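Local structure of putative polyphosphate kinase 2 family protein (Arthrobacter aurescens, 3RHF) at residues Val96-Phe109 / Gln128-Ser141. The protein probably acts as a polyphosphate kinase, a P-loop-type enzyme that would transfer phosphate between polyphosphate and nucleotides. Residues are numbered along the deposited sequence; the frame is centred on the assembly and turned at random.
Sequences VGAMDPQGVQLTAF and QVPAAGMVGVFDRS
The edge of the Phe-109 ring stands on the face of Phe-138, CE2 over the ring centre and the planes 84° apart, a T-shaped pair. A chi1 of -70° sets Phe-109 CG beside the backbone N and turns the ring back, placing Thr-107 CG2 over one face. On the other side of the sheet, Leu-106 CD1 reaches Val-137 CG1 at 3.7 Å, and the selenium of Met-99 rests on Val-135. Between these layers run parallel strands 104-108, at the edge of the five-stranded sheet of this P-loop-type fold, and 135-139; their ladder includes Val-137 N to Gln-105 O at 2.8 Å and Thr-107 N to Val-137 O, with an N-H...O angle of 165°. Outward, the extended Gln-105 crosses the doubly bent Met-134, and its OE1 accepts a hydrogen bond from Ala-131 N, modelled doubtfully short. A leucine here would probably leave that amide without its acceptor and the 131-134 turn less firmly tied. Water bridges Gly-103 O and Gly-133 O; another joins Phe-109 O, Asp-139 O and Arg-140 NH2, while Arg-140 also pairs with Asp-84. Backbone bonding thus fixes the parallel register, while the Gln-105 amide and waters probably help hold the flanking loops.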
loop_
_atom_site.group_PDB
_atom_site.type_symbol
_atom_site.label_atom_id
_atom_site.label_comp_id
_atom_site.label_asym_id
_atom_site.label_seq_id
_atom_site.Cartn_x
_atom_site.Cartn_y
_atom_site.Cartn_z
ATOM N N VAL A 96 3.354 3.381 4.609
ATOM C CA VAL A 96 3.173 2.424 3.545
ATOM C C VAL A 96 3.327 3.033 2.170
ATOM O O VAL A 96 3.978 2.450 1.283
ATOM C CB VAL A 96 1.821 1.717 3.711
ATOM C CG1 VAL A 96 1.423 1.064 2.453
ATOM C CG2 VAL A 96 1.921 0.715 4.882
ATOM N N GLY A 97 2.813 4.228 1.993
ATOM C CA GLY A 97 2.913 4.893 0.714
ATOM C C GLY A 97 4.272 5.383 0.340
ATOM O O GLY A 97 4.504 5.747 -0.790
ATOM N N ALA A 98 5.180 5.464 1.283
ATOM C CA ALA A 98 6.558 5.842 0.957
ATOM C C ALA A 98 7.264 4.604 0.470
ATOM O O ALA A 98 8.337 4.722 -0.098
ATOM C CB ALA A 98 7.289 6.404 2.159
HETATM N N MSE A 99 6.684 3.420 0.706
HETATM C CA MSE A 99 7.346 2.141 0.394
HETATM C C MSE A 99 6.799 1.491 -0.880
HETATM O O MSE A 99 5.788 1.924 -1.419
HETATM C CB MSE A 99 7.204 1.205 1.578
HETATM C CG MSE A 99 7.975 1.694 2.751
HETATM SE SE MSE A 99 7.903 0.512 4.288
HETATM C CE MSE A 99 9.373 1.354 5.208
ATOM N N ASP A 100 7.495 0.481 -1.394
ATOM C CA ASP A 100 6.908 -0.348 -2.440
ATOM C C ASP A 100 5.992 -1.358 -1.769
ATOM O O ASP A 100 6.456 -2.109 -0.956
ATOM C CB ASP A 100 7.961 -1.043 -3.304
ATOM C CG ASP A 100 7.348 -1.676 -4.600
ATOM O OD1 ASP A 100 7.876 -1.372 -5.716
ATOM O OD2 ASP A 100 6.354 -2.454 -4.496
ATOM N N PRO A 101 4.692 -1.367 -2.131
ATOM C CA PRO A 101 3.688 -2.236 -1.502
ATOM C C PRO A 101 3.977 -3.716 -1.615
ATOM O O PRO A 101 3.545 -4.480 -0.775
ATOM C CB PRO A 101 2.386 -1.904 -2.251
ATOM C CG PRO A 101 2.808 -1.268 -3.538
ATOM C CD PRO A 101 4.121 -0.603 -3.262
ATOM N N GLN A 102 4.732 -4.132 -2.616
ATOM C CA GLN A 102 5.103 -5.522 -2.715
ATOM C C GLN A 102 6.138 -5.886 -1.680
ATOM O O GLN A 102 6.416 -7.060 -1.485
ATOM C CB GLN A 102 5.514 -5.844 -4.142
ATOM C CG GLN A 102 4.254 -5.677 -5.095
ATOM C CD GLN A 102 4.500 -5.893 -6.614
ATOM O OE1 GLN A 102 5.190 -6.835 -7.028
ATOM N NE2 GLN A 102 3.856 -5.046 -7.447
ATOM N N GLY A 103 6.614 -4.893 -0.928
ATOM C CA GLY A 103 7.612 -5.089 0.160
ATOM C C GLY A 103 7.033 -4.909 1.564
ATOM O O GLY A 103 7.763 -4.977 2.542
ATOM N N VAL A 104 5.701 -4.757 1.626
ATOM C CA VAL A 104 4.981 -4.418 2.859
ATOM C C VAL A 104 3.831 -5.330 3.122
ATOM O O VAL A 104 3.099 -5.650 2.199
ATOM C CB VAL A 104 4.401 -2.979 2.772
ATOM C CG1 VAL A 104 3.573 -2.642 3.982
ATOM C CG2 VAL A 104 5.529 -1.992 2.644
ATOM N N GLN A 105 3.666 -5.754 4.368
ATOM C CA GLN A 105 2.496 -6.615 4.787
ATOM C C GLN A 105 1.802 -5.803 5.871
ATOM O O GLN A 105 2.292 -5.703 6.992
ATOM C CB GLN A 105 2.863 -8.063 5.278
ATOM C CG GLN A 105 4.036 -8.698 4.463
ATOM C CD GLN A 105 4.373 -10.213 4.670
ATOM O OE1 GLN A 105 5.424 -10.586 5.256
ATOM N NE2 GLN A 105 3.548 -11.059 4.106
ATOM N N LEU A 106 0.727 -5.129 5.485
ATOM C CA LEU A 106 -0.080 -4.379 6.407
ATOM C C LEU A 106 -1.254 -5.254 6.914
ATOM O O LEU A 106 -1.943 -5.888 6.129
ATOM C CB LEU A 106 -0.638 -3.162 5.703
ATOM C CG LEU A 106 -1.795 -2.480 6.410
ATOM C CD1 LEU A 106 -1.245 -1.956 7.761
ATOM C CD2 LEU A 106 -2.311 -1.358 5.494
ATOM N N THR A 107 -1.469 -5.267 8.225
ATOM C CA THR A 107 -2.682 -5.790 8.802
ATOM C C THR A 107 -3.295 -4.751 9.774
ATOM O O THR A 107 -2.629 -4.271 10.674
ATOM C CB THR A 107 -2.416 -7.122 9.574
ATOM O OG1 THR A 107 -1.806 -8.088 8.695
ATOM C CG2 THR A 107 -3.729 -7.685 10.125
ATOM N N ALA A 108 -4.554 -4.405 9.556
ATOM C CA ALA A 108 -5.377 -3.653 10.507
ATOM C C ALA A 108 -6.301 -4.651 11.211
ATOM O O ALA A 108 -7.347 -5.072 10.665
ATOM C CB ALA A 108 -6.197 -2.586 9.762
ATOM N N PHE A 109 -5.885 -5.062 12.401
ATOM C CA PHE A 109 -6.654 -5.988 13.235
ATOM C C PHE A 109 -7.986 -5.370 13.654
ATOM O O PHE A 109 -8.042 -4.271 14.198
ATOM C CB PHE A 109 -5.835 -6.438 14.453
ATOM C CG PHE A 109 -4.673 -7.364 14.097
ATOM C CD1 PHE A 109 -4.901 -8.693 13.758
ATOM C CD2 PHE A 109 -3.371 -6.887 14.058
ATOM C CE1 PHE A 109 -3.856 -9.540 13.409
ATOM C CE2 PHE A 109 -2.327 -7.707 13.700
ATOM C CZ PHE A 109 -2.565 -9.050 13.380
ATOM N N GLN A 128 0.252 -13.227 10.872
ATOM C CA GLN A 128 0.492 -12.046 10.041
ATOM C C GLN A 128 1.874 -11.455 10.160
ATOM O O GLN A 128 2.115 -10.497 9.534
ATOM C CB GLN A 128 -0.526 -10.939 10.364
ATOM C CG GLN A 128 -1.960 -11.431 10.358
ATOM C CD GLN A 128 -2.422 -11.891 8.980
ATOM O OE1 GLN A 128 -2.124 -11.251 7.965
ATOM N NE2 GLN A 128 -3.170 -12.999 8.939
ATOM N N VAL A 129 2.783 -12.037 10.941
ATOM C CA VAL A 129 4.107 -11.503 11.099
ATOM C C VAL A 129 4.849 -11.435 9.769
ATOM O O VAL A 129 4.644 -12.257 8.903
ATOM C CB VAL A 129 4.891 -12.312 12.126
ATOM C CG1 VAL A 129 4.169 -12.305 13.436
ATOM C CG2 VAL A 129 5.123 -13.792 11.660
ATOM N N PRO A 130 5.691 -10.417 9.572
ATOM C CA PRO A 130 6.204 -10.260 8.236
ATOM C C PRO A 130 7.211 -11.379 7.867
ATOM O O PRO A 130 7.853 -11.979 8.743
ATOM C CB PRO A 130 6.848 -8.902 8.264
ATOM C CG PRO A 130 7.324 -8.759 9.673
ATOM C CD PRO A 130 6.318 -9.485 10.520
ATOM N N ALA A 131 7.286 -11.676 6.579
ATOM C CA ALA A 131 8.245 -12.644 6.090
ATOM C C ALA A 131 9.621 -11.942 5.947
ATOM O O ALA A 131 9.703 -10.704 5.975
ATOM C CB ALA A 131 7.759 -13.211 4.715
ATOM N N ALA A 132 10.675 -12.753 5.808
ATOM C CA ALA A 132 12.028 -12.279 5.433
ATOM C C ALA A 132 12.008 -11.183 4.367
ATOM O O ALA A 132 11.348 -11.293 3.361
ATOM C CB ALA A 132 12.896 -13.423 4.945
ATOM N N GLY A 133 12.727 -10.112 4.615
ATOM C CA GLY A 133 12.785 -9.032 3.671
ATOM C C GLY A 133 11.570 -8.131 3.640
ATOM O O GLY A 133 11.520 -7.211 2.814
HETATM N N MSE A 134 10.592 -8.365 4.509
HETATM C CA MSE A 134 9.385 -7.576 4.460
HETATM C C MSE A 134 9.326 -6.561 5.588
HETATM O O MSE A 134 9.978 -6.737 6.627
HETATM C CB MSE A 134 8.167 -8.459 4.512
HETATM C CG MSE A 134 8.084 -9.551 3.426
HETATM SE SE MSE A 134 7.735 -8.816 1.646
HETATM C CE MSE A 134 5.864 -8.273 1.787
ATOM N N VAL A 135 8.588 -5.462 5.347
ATOM C CA VAL A 135 8.209 -4.530 6.417
ATOM C C VAL A 135 6.789 -4.813 6.756
ATOM O O VAL A 135 5.897 -4.677 5.938
ATOM C CB VAL A 135 8.323 -3.049 5.997
ATOM C CG1 VAL A 135 7.736 -2.159 7.081
ATOM C CG2 VAL A 135 9.831 -2.676 5.702
ATOM N N GLY A 136 6.562 -5.246 7.958
ATOM C CA GLY A 136 5.190 -5.511 8.395
ATOM C C GLY A 136 4.656 -4.328 9.166
ATOM O O GLY A 136 5.390 -3.721 9.997
ATOM N N VAL A 137 3.399 -3.971 8.898
ATOM C CA VAL A 137 2.753 -2.921 9.682
ATOM C C VAL A 137 1.487 -3.446 10.309
ATOM O O VAL A 137 0.580 -3.920 9.610
ATOM C CB VAL A 137 2.488 -1.652 8.858
ATOM C CG1 VAL A 137 1.634 -0.668 9.688
ATOM C CG2 VAL A 137 3.814 -1.021 8.383
ATOM N N PHE A 138 1.454 -3.352 11.643
ATOM C CA PHE A 138 0.277 -3.671 12.465
ATOM C C PHE A 138 -0.429 -2.374 12.946
ATOM O O PHE A 138 0.049 -1.678 13.870
ATOM C CB PHE A 138 0.666 -4.493 13.708
ATOM C CG PHE A 138 0.984 -5.972 13.459
ATOM C CD1 PHE A 138 0.905 -6.562 12.202
ATOM C CD2 PHE A 138 1.355 -6.769 14.537
ATOM C CE1 PHE A 138 1.206 -7.953 12.018
ATOM C CE2 PHE A 138 1.683 -8.121 14.368
ATOM C CZ PHE A 138 1.607 -8.715 13.104
ATOM N N ASP A 139 -1.536 -2.051 12.267
ATOM C CA ASP A 139 -2.511 -1.084 12.769
ATOM C C ASP A 139 -3.434 -1.786 13.791
ATOM O O ASP A 139 -4.328 -2.548 13.431
ATOM C CB ASP A 139 -3.298 -0.448 11.614
ATOM C CG ASP A 139 -4.300 0.604 12.066
ATOM O OD1 ASP A 139 -4.523 0.693 13.272
ATOM O OD2 ASP A 139 -4.874 1.348 11.225
ATOM N N ARG A 140 -3.189 -1.455 15.064
ATOM C CA ARG A 140 -3.573 -2.247 16.230
ATOM C C ARG A 140 -2.839 -3.585 16.194
ATOM O O ARG A 140 -2.286 -3.945 15.166
ATOM C CB ARG A 140 -5.080 -2.440 16.336
ATOM C CG ARG A 140 -5.853 -1.163 16.418
ATOM C CD ARG A 140 -7.322 -1.501 16.395
ATOM N NE ARG A 140 -8.165 -0.329 16.528
ATOM C CZ ARG A 140 -8.585 0.440 15.526
ATOM N NH1 ARG A 140 -9.354 1.486 15.815
ATOM N NH2 ARG A 140 -8.248 0.194 14.251
ATOM N N SER A 141 -2.807 -4.272 17.325
ATOM C CA SER A 141 -1.926 -5.402 17.501
ATOM C C SER A 141 -2.364 -6.383 18.604
ATOM O O SER A 141 -3.546 -6.445 18.999
ATOM C CB SER A 141 -0.552 -4.878 17.838
ATOM O OG SER A 141 -0.522 -4.532 19.199
HETATM O O HOH W 1 10.353 -4.911 2.027
HETATM O O HOH W 2 0.775 -7.872 8.358
HETATM O O HOH W 3 -7.041 -1.843 13.351
#